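Local coordinates for mannosylglycerate hydrolase MGH1-like glycoside hydrolase domain-containing protein (Thermus thermophilus HB8, PDB 4WVA), which hydrolyses mannosylglycerate to mannose and glycerate, and probably glucosylglycerate as well, as a family GH63 glycosidase built on an (alpha/alpha)6 barrel, at residues A[106-111]-A[242-247]; A[153-158]-A[231-236]; A[212-217]-A[226-231]; A[304-309]-A[364-369]. One frame throughout, in Å; residues are numbered along the deposited sequence. Where two conformers were deposited one is given.

Contact 1: residues A[106-111]-A[242-247]; sequences VVATVV and QRANRD
Thr109 meets Asp247 where two helices of the (alpha/alpha)6 barrel, 107-117 and 235-254, pack with short-segment axes 7.7 Å apart and N-to-C directions 38° apart. From CB outward, Thr109 turns to the Asp247 carboxylate, and at CB the side chain forks. The hydroxyl branch sits anti to the carbonyl carbon (chi1 -66°), which turns OG1 to Asp247 OD2, 2.7 Å away; it donates there to the anti lone pair. OG1 also rests on Ala244 CA and Arg243 CG, both at 3.5 Å. The methyl branch, CG2, lies 3.2 Å from Asp247 OD2 and comes obliquely toward the Arg243 guanidinium. Beside the fork, Ala108 CB meets Ala244 CB at 4.0 Å, small residues that let the helices come close.

Arg112 forms a salt bridge to Asp247 OD1, which probably favours the charged form of this buried acid. At the OD2 that accepts the Thr109 hydroxyl, Arg243 NE reaches the syn side at 2.9 Å, the oxygen lying 20° out of the guanidinium plane.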
loop_
_atom_site.group_PDB
_atom_site.type_symbol
_atom_site.label_atom_id
_atom_site.label_comp_id
_atom_site.label_asym_id
_atom_site.label_seq_id
_atom_site.Cartn_x
_atom_site.Cartn_y
_atom_site.Cartn_z
ATOM N N VAL A 106 -5.764 -20.956 5.482
ATOM C CA VAL A 106 -5.159 -20.294 6.635
ATOM C C VAL A 106 -3.867 -21.005 7.074
ATOM O O VAL A 106 -3.112 -20.492 7.898
ATOM C CB VAL A 106 -6.185 -20.169 7.773
ATOM C CG1 VAL A 106 -6.403 -21.490 8.421
ATOM C CG2 VAL A 106 -5.729 -19.168 8.832
ATOM N N VAL A 107 -3.553 -22.153 6.473
ATOM C CA VAL A 107 -2.491 -22.997 7.023
ATOM C C VAL A 107 -1.097 -22.335 7.017
ATOM O O VAL A 107 -0.349 -22.497 7.981
ATOM C CB VAL A 107 -2.482 -24.421 6.400
ATOM C CG1 VAL A 107 -2.242 -24.390 4.896
ATOM C CG2 VAL A 107 -1.493 -25.311 7.135
ATOM N N ALA A 108 -0.748 -21.559 5.993
ATOM C CA ALA A 108 0.622 -20.978 5.980
ATOM C C ALA A 108 0.853 -20.014 7.130
ATOM O O ALA A 108 1.958 -19.893 7.655
ATOM C CB ALA A 108 0.916 -20.293 4.658
ATOM N N THR A 109 -0.198 -19.299 7.492
ATOM C CA THR A 109 -0.153 -18.372 8.624
ATOM C C THR A 109 0.142 -19.125 9.921
ATOM O O THR A 109 0.966 -18.691 10.740
ATOM C CB THR A 109 -1.477 -17.611 8.681
ATOM O OG1 THR A 109 -1.559 -16.786 7.526
ATOM C CG2 THR A 109 -1.587 -16.730 9.943
ATOM N N VAL A 110 -0.508 -20.270 10.086
ATOM C CA VAL A 110 -0.287 -21.092 11.264
ATOM C C VAL A 110 1.115 -21.699 11.225
ATOM O O VAL A 110 1.811 -21.716 12.233
ATOM C CB VAL A 110 -1.401 -22.144 11.455
ATOM C CG1 VAL A 110 -1.049 -23.085 12.596
ATOM C CG2 VAL A 110 -2.741 -21.471 11.699
ATOM N N VAL A 111 1.542 -22.171 10.059
ATOM C CA VAL A 111 2.885 -22.735 9.934
ATOM C C VAL A 111 3.970 -21.689 10.277
ATOM O O VAL A 111 4.956 -22.007 10.961
ATOM C CB VAL A 111 3.110 -23.386 8.557
ATOM C CG1 VAL A 111 4.568 -23.749 8.384
ATOM C CG2 VAL A 111 2.235 -24.637 8.394
ATOM N N GLN A 242 -4.593 -13.952 1.063
ATOM C CA GLN A 242 -3.633 -12.842 1.044
ATOM C C GLN A 242 -2.766 -12.890 2.302
ATOM O O GLN A 242 -1.556 -12.734 2.231
ATOM C CB GLN A 242 -4.358 -11.505 0.930
ATOM C CG GLN A 242 -3.470 -10.264 1.070
ATOM C CD GLN A 242 -2.548 -9.998 -0.123
ATOM O OE1 GLN A 242 -2.637 -10.641 -1.172
ATOM N NE2 GLN A 242 -1.650 -9.033 0.051
ATOM N N ARG A 243 -3.392 -13.066 3.469
ATOM C CA ARG A 243 -2.620 -13.180 4.705
ATOM C C ARG A 243 -1.648 -14.356 4.631
ATOM O O ARG A 243 -0.472 -14.219 4.995
ATOM C CB ARG A 243 -3.530 -13.304 5.921
ATOM C CG ARG A 243 -2.801 -13.528 7.236
ATOM C CD ARG A 243 -1.768 -12.474 7.592
ATOM N NE ARG A 243 -1.139 -12.786 8.872
ATOM C CZ ARG A 243 -1.608 -12.410 10.071
ATOM N NH1 ARG A 243 -2.693 -11.674 10.181
ATOM N NH2 ARG A 243 -0.971 -12.769 11.172
ATOM N N ALA A 244 -2.127 -15.493 4.135
ATOM C CA ALA A 244 -1.313 -16.681 4.059
ATOM C C ALA A 244 -0.137 -16.489 3.096
ATOM O O ALA A 244 0.955 -16.961 3.379
ATOM C CB ALA A 244 -2.161 -17.874 3.669
ATOM N N ASN A 245 -0.365 -15.812 1.970
ATOM C CA ASN A 245 0.727 -15.459 1.038
ATOM C C ASN A 245 1.807 -14.598 1.700
ATOM O O ASN A 245 3.007 -14.863 1.538
ATOM C CB ASN A 245 0.218 -14.719 -0.197
ATOM C CG ASN A 245 -0.461 -15.628 -1.204
ATOM O OD1 ASN A 245 -0.085 -16.784 -1.364
ATOM N ND2 ASN A 245 -1.445 -15.102 -1.903
ATOM N N ARG A 246 1.396 -13.585 2.452
ATOM C CA ARG A 246 2.351 -12.762 3.183
ATOM C C ARG A 246 3.185 -13.599 4.148
ATOM O O ARG A 246 4.411 -13.412 4.282
ATOM C CB ARG A 246 1.620 -11.666 3.977
ATOM C CG ARG A 246 0.891 -10.678 3.099
ATOM C CD ARG A 246 1.694 -9.461 2.793
ATOM N NE ARG A 246 0.920 -8.488 2.010
ATOM C CZ ARG A 246 1.441 -7.363 1.549
ATOM N NH1 ARG A 246 2.716 -7.066 1.816
ATOM N NH2 ARG A 246 0.695 -6.534 0.814
ATOM N N ASP A 247 2.528 -14.519 4.845
ATOM C CA ASP A 247 3.229 -15.366 5.793
ATOM C C ASP A 247 4.113 -16.429 5.114
ATOM O O ASP A 247 5.201 -16.742 5.623
ATOM C CB ASP A 247 2.243 -15.977 6.785
ATOM C CG ASP A 247 1.626 -14.933 7.693
ATOM O OD1 ASP A 247 2.330 -13.944 7.988
ATOM O OD2 ASP A 247 0.452 -15.064 8.059
#

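Contact 2: residues A[153-158]-A[231-236]; sequences LVVIVH and KVVDVG
Ile156 and Val232 form a single antiparallel bridge, a hydrogen-bonded pair that ties the loop after helix 121-146 to strand 232-233. Its two backbone bonds run from Ile156 N to Val232 O (2.8 Å) and from Val232 N to Ile156 O (3.0 Å). A CA-H...O contact backs them up, Val155 CA lying 3.4 Å from Val232 O. Beside the bridge the segments, 115° apart in direction, are also joined by a water, which donates to Val154 O at 2.7 Å and accepts from Asp234 N. As N-cap of helix 235-254, Asp234 accepts from Gly236 N through OD1, met from above the carboxylate plane.

The apolar contacts flank this backbone. Ile156 CG1 lies between its own backbone N and carbonyl carbon (chi1 58°), alongside Val232 and pointing the same way, and CD1 continues to Asp234 CB at 3.8 Å. Leu153 crosses Val233 at about a right angle, CD2 against CG1, and is touched by Tyr249 of the third subunit.

Strand 283-288 pairs with 232-233, and Phe237 of helix 235-254 packs on Val154 and Ile156.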
loop_
_atom_site.group_PDB
_atom_site.type_symbol
_atom_site.label_atom_id
_atom_site.label_comp_id
_atom_site.label_asym_id
_atom_site.label_seq_id
_atom_site.Cartn_x
_atom_site.Cartn_y
_atom_site.Cartn_z
ATOM N N LEU A 153 -7.322 -12.746 -7.644
ATOM C CA LEU A 153 -8.390 -13.270 -6.790
ATOM C C LEU A 153 -8.715 -14.695 -7.187
ATOM O O LEU A 153 -8.724 -15.022 -8.377
ATOM C CB LEU A 153 -9.645 -12.415 -6.925
ATOM C CG LEU A 153 -9.509 -11.006 -6.373
ATOM C CD1 LEU A 153 -10.540 -10.086 -6.995
ATOM C CD2 LEU A 153 -9.637 -11.011 -4.858
ATOM N N VAL A 154 -8.914 -15.551 -6.201
ATOM C CA VAL A 154 -9.292 -16.937 -6.471
ATOM C C VAL A 154 -10.796 -17.111 -6.347
ATOM O O VAL A 154 -11.450 -16.498 -5.495
ATOM C CB VAL A 154 -8.545 -17.945 -5.572
ATOM C CG1 VAL A 154 -7.061 -17.958 -5.907
ATOM C CG2 VAL A 154 -8.791 -17.667 -4.115
ATOM N N VAL A 155 -11.338 -17.970 -7.201
ATOM C CA VAL A 155 -12.747 -18.305 -7.248
ATOM C C VAL A 155 -13.040 -19.580 -6.437
ATOM O O VAL A 155 -12.262 -20.552 -6.533
ATOM C CB VAL A 155 -13.111 -18.587 -8.719
ATOM C CG1 VAL A 155 -14.568 -18.998 -8.871
ATOM C CG2 VAL A 155 -12.798 -17.361 -9.564
ATOM N N ILE A 156 -14.133 -19.583 -5.688
ATOM C CA ILE A 156 -14.688 -20.815 -5.127
ATOM C C ILE A 156 -15.840 -21.272 -6.018
ATOM O O ILE A 156 -16.618 -20.457 -6.539
ATOM C CB ILE A 156 -15.115 -20.697 -3.652
ATOM C CG1 ILE A 156 -16.155 -19.599 -3.414
ATOM C CG2 ILE A 156 -13.883 -20.511 -2.762
ATOM C CD1 ILE A 156 -16.828 -19.656 -2.056
ATOM N N VAL A 157 -15.934 -22.593 -6.195
ATOM C CA VAL A 157 -16.985 -23.204 -6.996
ATOM C C VAL A 157 -18.032 -23.924 -6.149
ATOM O O VAL A 157 -19.014 -24.445 -6.690
ATOM C CB VAL A 157 -16.375 -24.142 -8.060
ATOM C CG1 VAL A 157 -15.491 -23.326 -9.013
ATOM C CG2 VAL A 157 -15.579 -25.273 -7.420
ATOM N N HIS A 158 -17.858 -23.914 -4.826
ATOM C CA HIS A 158 -18.814 -24.528 -3.939
ATOM C C HIS A 158 -18.870 -23.693 -2.666
ATOM O O HIS A 158 -17.808 -23.347 -2.161
ATOM C CB HIS A 158 -18.372 -25.961 -3.617
ATOM C CG HIS A 158 -19.482 -26.816 -3.101
ATOM N ND1 HIS A 158 -20.118 -26.554 -1.912
ATOM C CD2 HIS A 158 -20.105 -27.894 -3.633
ATOM C CE1 HIS A 158 -21.098 -27.428 -1.730
ATOM N NE2 HIS A 158 -21.096 -28.264 -2.756
ATOM N N LYS A 231 -19.856 -19.686 -9.169
ATOM C CA LYS A 231 -18.500 -19.145 -9.291
ATOM C C LYS A 231 -18.468 -17.817 -8.551
ATOM O O LYS A 231 -19.086 -16.834 -8.985
ATOM C CB LYS A 231 -18.109 -18.948 -10.761
ATOM C CG LYS A 231 -17.711 -20.223 -11.466
ATOM C CD LYS A 231 -17.037 -19.939 -12.798
ATOM C CE LYS A 231 -18.026 -19.545 -13.878
ATOM N NZ LYS A 231 -18.785 -20.730 -14.374
ATOM N N VAL A 232 -17.786 -17.799 -7.405
ATOM C CA VAL A 232 -17.826 -16.659 -6.520
ATOM C C VAL A 232 -16.418 -16.273 -6.088
ATOM O O VAL A 232 -15.588 -17.152 -5.810
ATOM C CB VAL A 232 -18.667 -17.005 -5.279
ATOM C CG1 VAL A 232 -18.506 -15.976 -4.185
ATOM C CG2 VAL A 232 -20.123 -17.125 -5.682
ATOM N N VAL A 233 -16.147 -14.966 -6.068
ATOM C CA VAL A 233 -14.964 -14.449 -5.392
ATOM C C VAL A 233 -15.391 -14.155 -3.955
ATOM O O VAL A 233 -16.066 -13.164 -3.676
ATOM C CB VAL A 233 -14.372 -13.193 -6.071
ATOM C CG1 VAL A 233 -13.224 -12.637 -5.235
ATOM C CG2 VAL A 233 -13.905 -13.536 -7.486
ATOM N N ASP A 234 -14.990 -15.039 -3.036
ATOM C CA ASP A 234 -15.317 -14.927 -1.632
ATOM C C ASP A 234 -14.316 -13.999 -0.934
ATOM O O ASP A 234 -13.096 -14.254 -0.948
ATOM C CB ASP A 234 -15.297 -16.321 -0.987
ATOM C CG ASP A 234 -15.458 -16.288 0.531
ATOM O OD1 ASP A 234 -15.996 -15.309 1.094
ATOM O OD2 ASP A 234 -15.018 -17.279 1.173
ATOM N N VAL A 235 -14.821 -12.955 -0.298
ATOM C CA VAL A 235 -13.952 -12.046 0.430
ATOM C C VAL A 235 -13.203 -12.760 1.557
ATOM O O VAL A 235 -12.028 -12.481 1.802
ATOM C CB VAL A 235 -14.697 -10.792 0.958
ATOM C CG1 VAL A 235 -15.799 -11.137 1.951
ATOM C CG2 VAL A 235 -13.716 -9.818 1.572
ATOM N N GLY A 236 -13.870 -13.700 2.238
ATOM C CA GLY A 236 -13.218 -14.425 3.315
ATOM C C GLY A 236 -12.048 -15.280 2.837
ATOM O O GLY A 236 -10.936 -15.162 3.354
HETATM O O HOH W 1 -13.173 -17.141 -3.552
#

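Contact 3: residues A[212-217]-A[226-231]; sequences YLFRRL and RQSPFK
Leu213 points a methyl at the CD corner of the Pro229 ring across the link between two consecutive helices, 201-216 and 221-227, after which the chain runs on to strand 232-233. Leu213 CG stands anti to the backbone N (chi1 173°), sending CD2 across to Pro229 CD at 3.6 Å; the same methyl lies 3.8 Å from Gln227 O. One turn on, Leu217 crosses the Gln227 side chain obliquely. Its CD2 comes 3.5 Å from Gln227 NE2, a van der Waals contact, while that amide nitrogen is hydrogen-bonded to Glu223.

Phe214 turns its ring so that an edge faces Ser228: OG lies near the ring plane, 3.9 Å from CE1. Val157 packs on both Phe214 and Ser228. No hydrogen bond joins the two segments, and the interface, well away from the substrate site, is van der Waals contact between methyls, ring edges and polar groups. The turn after helix 221-227 has polar ties of its own: Lys231 NZ donates to Ser228 O, and Ser228 OG donates to Phe230 O at 2.7 Å, tilted 28° from the carbonyl plane.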
loop_
_atom_site.group_PDB
_atom_site.type_symbol
_atom_site.label_atom_id
_atom_site.label_comp_id
_atom_site.label_asym_id
_atom_site.label_seq_id
_atom_site.Cartn_x
_atom_site.Cartn_y
_atom_site.Cartn_z
ATOM N N TYR A 212 -22.105 -33.552 -7.501
ATOM C CA TYR A 212 -22.353 -34.521 -8.576
ATOM C C TYR A 212 -21.822 -34.011 -9.907
ATOM O O TYR A 212 -21.255 -34.781 -10.682
ATOM C CB TYR A 212 -23.842 -34.875 -8.690
ATOM C CG TYR A 212 -24.424 -35.596 -7.484
ATOM C CD1 TYR A 212 -23.692 -36.559 -6.801
ATOM C CD2 TYR A 212 -25.712 -35.318 -7.035
ATOM C CE1 TYR A 212 -24.217 -37.217 -5.704
ATOM C CE2 TYR A 212 -26.241 -35.972 -5.937
ATOM C CZ TYR A 212 -25.485 -36.921 -5.282
ATOM O OH TYR A 212 -25.993 -37.583 -4.189
ATOM N N LEU A 213 -21.976 -32.715 -10.172
ATOM C CA LEU A 213 -21.390 -32.122 -11.378
ATOM C C LEU A 213 -19.866 -32.298 -11.376
ATOM O O LEU A 213 -19.280 -32.749 -12.355
ATOM C CB LEU A 213 -21.759 -30.637 -11.511
ATOM C CG LEU A 213 -21.062 -29.872 -12.641
ATOM C CD1 LEU A 213 -21.492 -30.470 -13.985
ATOM C CD2 LEU A 213 -21.349 -28.389 -12.578
ATOM N N PHE A 214 -19.211 -31.932 -10.274
ATOM C CA PHE A 214 -17.755 -32.037 -10.217
ATOM C C PHE A 214 -17.270 -33.477 -10.382
ATOM O O PHE A 214 -16.264 -33.725 -11.052
ATOM C CB PHE A 214 -17.210 -31.458 -8.900
ATOM C CG PHE A 214 -17.652 -30.043 -8.615
ATOM C CD1 PHE A 214 -18.066 -29.179 -9.632
ATOM C CD2 PHE A 214 -17.587 -29.552 -7.319
ATOM C CE1 PHE A 214 -18.447 -27.875 -9.345
ATOM C CE2 PHE A 214 -17.979 -28.258 -7.036
ATOM C CZ PHE A 214 -18.415 -27.427 -8.037
ATOM N N ARG A 215 -17.997 -34.409 -9.764
ATOM C CA ARG A 215 -17.681 -35.836 -9.834
ATOM C C ARG A 215 -17.825 -36.325 -11.268
ATOM O O ARG A 215 -16.963 -37.048 -11.764
ATOM C CB ARG A 215 -18.594 -36.640 -8.890
ATOM C CG ARG A 215 -18.200 -38.108 -8.722
ATOM C CD ARG A 215 -19.125 -38.831 -7.756
ATOM N NE ARG A 215 -20.471 -38.997 -8.303
ATOM C CZ ARG A 215 -21.524 -39.476 -7.636
ATOM N NH1 ARG A 215 -21.426 -39.843 -6.360
ATOM N NH2 ARG A 215 -22.698 -39.583 -8.251
ATOM N N ARG A 216 -18.892 -35.908 -11.942
ATOM C CA ARG A 216 -19.111 -36.274 -13.345
ATOM C C ARG A 216 -17.959 -35.793 -14.227
ATOM O O ARG A 216 -17.534 -36.482 -15.153
ATOM C CB ARG A 216 -20.443 -35.696 -13.820
ATOM C CG ARG A 216 -20.799 -35.986 -15.264
ATOM C CD ARG A 216 -22.291 -35.809 -15.507
ATOM N NE ARG A 216 -22.745 -34.418 -15.421
ATOM C CZ ARG A 216 -22.585 -33.498 -16.376
ATOM N NH1 ARG A 216 -21.944 -33.782 -17.508
ATOM N NH2 ARG A 216 -23.058 -32.270 -16.192
ATOM N N LEU A 217 -17.420 -34.621 -13.900
ATOM C CA LEU A 217 -16.284 -34.050 -14.608
ATOM C C LEU A 217 -14.931 -34.586 -14.131
ATOM O O LEU A 217 -13.881 -34.056 -14.503
ATOM C CB LEU A 217 -16.331 -32.519 -14.472
ATOM C CG LEU A 217 -17.578 -31.832 -15.031
ATOM C CD1 LEU A 217 -17.548 -30.344 -14.723
ATOM C CD2 LEU A 217 -17.700 -32.071 -16.528
ATOM N N ARG A 226 -15.279 -23.775 -16.149
ATOM C CA ARG A 226 -16.165 -23.397 -17.235
ATOM C C ARG A 226 -17.611 -23.765 -16.953
ATOM O O ARG A 226 -18.512 -23.004 -17.293
ATOM C CB ARG A 226 -15.683 -23.990 -18.564
ATOM C CG ARG A 226 -14.349 -23.417 -19.051
ATOM C CD ARG A 226 -14.189 -21.917 -18.771
ATOM N NE ARG A 226 -12.943 -21.359 -19.309
ATOM C CZ ARG A 226 -12.808 -20.752 -20.489
ATOM N NH1 ARG A 226 -13.843 -20.601 -21.313
ATOM N NH2 ARG A 226 -11.617 -20.287 -20.855
ATOM N N GLN A 227 -17.836 -24.905 -16.306
ATOM C CA GLN A 227 -19.192 -25.428 -16.182
ATOM C C GLN A 227 -19.857 -25.165 -14.835
ATOM O O GLN A 227 -21.075 -25.268 -14.730
ATOM C CB GLN A 227 -19.215 -26.925 -16.490
ATOM C CG GLN A 227 -18.746 -27.264 -17.898
ATOM C CD GLN A 227 -19.035 -28.713 -18.249
ATOM O OE1 GLN A 227 -20.142 -29.203 -18.016
ATOM N NE2 GLN A 227 -18.032 -29.417 -18.770
ATOM N N SER A 228 -19.112 -24.811 -13.796
ATOM C CA SER A 228 -19.796 -24.649 -12.516
ATOM C C SER A 228 -20.822 -23.519 -12.602
ATOM O O SER A 228 -20.481 -22.406 -13.004
ATOM C CB SER A 228 -18.837 -24.388 -11.357
ATOM O OG SER A 228 -19.596 -24.243 -10.166
ATOM N N PRO A 229 -22.085 -23.790 -12.229
ATOM C CA PRO A 229 -23.069 -22.731 -12.138
ATOM C C PRO A 229 -22.892 -21.848 -10.896
ATOM O O PRO A 229 -23.661 -20.899 -10.719
ATOM C CB PRO A 229 -24.392 -23.491 -12.074
ATOM C CG PRO A 229 -24.029 -24.767 -11.404
ATOM C CD PRO A 229 -22.656 -25.102 -11.852
ATOM N N PHE A 230 -21.894 -22.161 -10.057
ATOM C CA PHE A 230 -21.573 -21.390 -8.841
ATOM C C PHE A 230 -20.113 -20.987 -8.997
ATOM O O PHE A 230 -19.240 -21.851 -9.036
ATOM C CB PHE A 230 -21.751 -22.250 -7.577
ATOM C CG PHE A 230 -21.553 -21.498 -6.280
ATOM C CD1 PHE A 230 -20.289 -21.343 -5.729
ATOM C CD2 PHE A 230 -22.627 -20.965 -5.601
ATOM C CE1 PHE A 230 -20.116 -20.666 -4.528
ATOM C CE2 PHE A 230 -22.468 -20.281 -4.413
ATOM C CZ PHE A 230 -21.204 -20.133 -3.870
ATOM N N LYS A 231 -19.856 -19.686 -9.169
ATOM C CA LYS A 231 -18.500 -19.145 -9.291
ATOM C C LYS A 231 -18.468 -17.817 -8.551
ATOM O O LYS A 231 -19.086 -16.834 -8.985
ATOM C CB LYS A 231 -18.109 -18.948 -10.761
ATOM C CG LYS A 231 -17.711 -20.223 -11.466
ATOM C CD LYS A 231 -17.037 -19.939 -12.798
ATOM C CE LYS A 231 -18.026 -19.545 -13.878
ATOM N NZ LYS A 231 -18.785 -20.730 -14.374
#

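Contact 4: residues A[304-309]-A[364-369]; sequences LPLFAG and EGFRDY
With CG anti to the carbonyl carbon (chi1 -62°) and chi2 extended, Leu306 reaches across to helix 356-368 and sets CD1 over Phe366 and CD2 beside Tyr369. Here the short helix 305-308 packs on the C-terminal end of helix 356-368 in the (alpha/alpha)6 barrel. CD1 makes a CH-pi contact over the middle of the Phe366 ring, 3.5 Å from its centroid and 13° off the normal, while CD2 lies 3.9 Å from Tyr369 CD1. Gly365, with no side chain, lets Leu306 CB come to 3.7 Å from its CA.

Phe307 CG stands anti to its backbone N (chi1 -173°), which brings a ring edge to Glu364 CB, near the ring plane. Behind it, Glu364, Arg367 and Asp368 form a salt-bridge network; Arg367 NE and NH2 both grip Asp368 OD1 from one face of the carboxylate. The other oxygen is salt-bridged to Arg279 of the second subunit, whose His312 also stacks on the Tyr369 ring, so this corner belongs to a subunit interface.

Tyr369 lays its edge against Leu306 O and hydrogen-bonds through OH to Pro311 O. A water joins the segments, donating to Leu306 O at 2.8 Å and to Asp368 OD2 at 2.7 Å.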
loop_
_atom_site.group_PDB
_atom_site.type_symbol
_atom_site.label_atom_id
_atom_site.label_comp_id
_atom_site.label_asym_id
_atom_site.label_seq_id
_atom_site.Cartn_x
_atom_site.Cartn_y
_atom_site.Cartn_z
ATOM N N LEU A 304 -12.676 -9.609 7.187
ATOM C CA LEU A 304 -11.432 -10.366 7.162
ATOM C C LEU A 304 -10.291 -9.679 6.391
ATOM O O LEU A 304 -9.145 -9.997 6.646
ATOM C CB LEU A 304 -11.661 -11.804 6.711
ATOM C CG LEU A 304 -12.435 -12.662 7.722
ATOM C CD1 LEU A 304 -12.788 -13.980 7.068
ATOM C CD2 LEU A 304 -11.619 -12.891 8.987
ATOM N N PRO A 305 -10.576 -8.692 5.517
ATOM C CA PRO A 305 -9.390 -7.993 4.974
ATOM C C PRO A 305 -8.511 -7.321 6.031
ATOM O O PRO A 305 -7.335 -7.082 5.791
ATOM C CB PRO A 305 -9.992 -7.027 3.952
ATOM C CG PRO A 305 -11.193 -7.762 3.472
ATOM C CD PRO A 305 -11.774 -8.369 4.731
ATOM N N LEU A 306 -9.055 -7.031 7.205
ATOM C CA LEU A 306 -8.209 -6.550 8.299
ATOM C C LEU A 306 -7.101 -7.556 8.653
ATOM O O LEU A 306 -5.961 -7.175 8.930
ATOM C CB LEU A 306 -9.057 -6.258 9.527
ATOM C CG LEU A 306 -10.120 -5.175 9.382
ATOM C CD1 LEU A 306 -11.134 -5.285 10.515
ATOM C CD2 LEU A 306 -9.499 -3.787 9.318
ATOM N N PHE A 307 -7.461 -8.838 8.660
ATOM C CA PHE A 307 -6.531 -9.923 8.953
ATOM C C PHE A 307 -5.498 -10.063 7.830
ATOM O O PHE A 307 -4.368 -10.492 8.066
ATOM C CB PHE A 307 -7.354 -11.209 9.120
ATOM C CG PHE A 307 -6.576 -12.420 9.583
ATOM C CD1 PHE A 307 -6.061 -12.482 10.869
ATOM C CD2 PHE A 307 -6.396 -13.513 8.747
ATOM C CE1 PHE A 307 -5.394 -13.601 11.319
ATOM C CE2 PHE A 307 -5.736 -14.642 9.197
ATOM C CZ PHE A 307 -5.222 -14.679 10.472
ATOM N N ALA A 308 -5.905 -9.739 6.609
ATOM C CA ALA A 308 -4.979 -9.710 5.474
ATOM C C ALA A 308 -3.980 -8.537 5.549
ATOM O O ALA A 308 -2.854 -8.638 5.072
ATOM C CB ALA A 308 -5.752 -9.662 4.159
ATOM N N GLY A 309 -4.409 -7.421 6.116
ATOM C CA GLY A 309 -3.558 -6.239 6.244
ATOM C C GLY A 309 -3.502 -5.355 5.007
ATOM O O GLY A 309 -2.543 -4.597 4.827
ATOM N N GLU A 364 -7.669 -9.994 15.773
ATOM C CA GLU A 364 -6.285 -9.888 15.302
ATOM C C GLU A 364 -6.151 -8.704 14.335
ATOM O O GLU A 364 -5.244 -7.894 14.472
ATOM C CB GLU A 364 -5.840 -11.192 14.627
ATOM C CG GLU A 364 -5.428 -12.268 15.612
ATOM C CD GLU A 364 -4.011 -12.102 16.113
ATOM O OE1 GLU A 364 -3.159 -11.636 15.326
ATOM O OE2 GLU A 364 -3.720 -12.493 17.263
ATOM N N GLY A 365 -7.047 -8.636 13.352
ATOM C CA GLY A 365 -7.001 -7.570 12.342
ATOM C C GLY A 365 -7.208 -6.205 12.969
ATOM O O GLY A 365 -6.452 -5.267 12.698
ATOM N N PHE A 366 -8.218 -6.076 13.824
ATOM C CA PHE A 366 -8.459 -4.788 14.452
ATOM C C PHE A 366 -7.280 -4.347 15.312
ATOM O O PHE A 366 -6.910 -3.162 15.293
ATOM C CB PHE A 366 -9.768 -4.766 15.241
ATOM C CG PHE A 366 -10.985 -4.460 14.406
ATOM C CD1 PHE A 366 -11.055 -3.282 13.649
ATOM C CD2 PHE A 366 -12.076 -5.309 14.399
ATOM C CE1 PHE A 366 -12.164 -2.991 12.895
ATOM C CE2 PHE A 366 -13.203 -5.009 13.656
ATOM C CZ PHE A 366 -13.252 -3.846 12.905
ATOM N N ARG A 367 -6.675 -5.283 16.042
ATOM C CA ARG A 367 -5.478 -4.986 16.842
ATOM C C ARG A 367 -4.383 -4.432 15.956
ATOM O O ARG A 367 -3.730 -3.443 16.309
ATOM C CB ARG A 367 -4.993 -6.240 17.581
ATOM C CG ARG A 367 -3.808 -6.027 18.523
ATOM C CD ARG A 367 -2.432 -6.041 17.850
ATOM N NE ARG A 367 -2.340 -7.098 16.841
ATOM C CZ ARG A 367 -2.065 -8.381 17.081
ATOM N NH1 ARG A 367 -1.806 -8.804 18.318
ATOM N NH2 ARG A 367 -2.043 -9.247 16.066
ATOM N N ASP A 368 -4.183 -5.055 14.804
ATOM C CA ASP A 368 -3.108 -4.664 13.905
ATOM C C ASP A 368 -3.318 -3.229 13.394
ATOM O O ASP A 368 -2.348 -2.540 13.049
ATOM C CB ASP A 368 -3.044 -5.611 12.705
ATOM C CG ASP A 368 -2.580 -7.013 13.060
ATOM O OD1 ASP A 368 -1.979 -7.228 14.143
ATOM O OD2 ASP A 368 -2.797 -7.924 12.214
ATOM N N TYR A 369 -4.577 -2.796 13.333
ATOM C CA TYR A 369 -4.923 -1.441 12.883
ATOM C C TYR A 369 -5.073 -0.449 14.043
ATOM O O TYR A 369 -5.489 0.687 13.835
ATOM C CB TYR A 369 -6.184 -1.477 11.982
ATOM C CG TYR A 369 -5.840 -1.896 10.562
ATOM C CD1 TYR A 369 -5.772 -3.229 10.209
ATOM C CD2 TYR A 369 -5.494 -0.957 9.594
ATOM C CE1 TYR A 369 -5.394 -3.628 8.944
ATOM C CE2 TYR A 369 -5.100 -1.344 8.320
ATOM C CZ TYR A 369 -5.080 -2.677 7.988
ATOM O OH TYR A 369 -4.726 -3.102 6.742
HETATM O O HOH W 2 -3.279 -7.449 9.594
#

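How the contacts relate
Helix 235-254 has its N-cap in contact 2 and its middle in contact 1, centres 18 Å apart. Contact 3 is nested along the chain inside contact 2, itself nested inside contact 1; contact 4 follows in series. Contacts 2 and 3 share Lys231 and meet where Val157 packs on Phe230. Contact 4 joins contact 1 through a probable hydrogen bond, Arg243 NH1 to Phe307 O, and contact 2 where Pro305 meets Val235. Contacts 3 and 4, 34 Å apart between centres, lie on opposite sides of the chain's centre; contact 3 reaches the others through contact 2. Contact 2 lies near probable substrate-binding positions, the Asp234 side chain about 7 Å from Gly163, while contact 3 lies away from them.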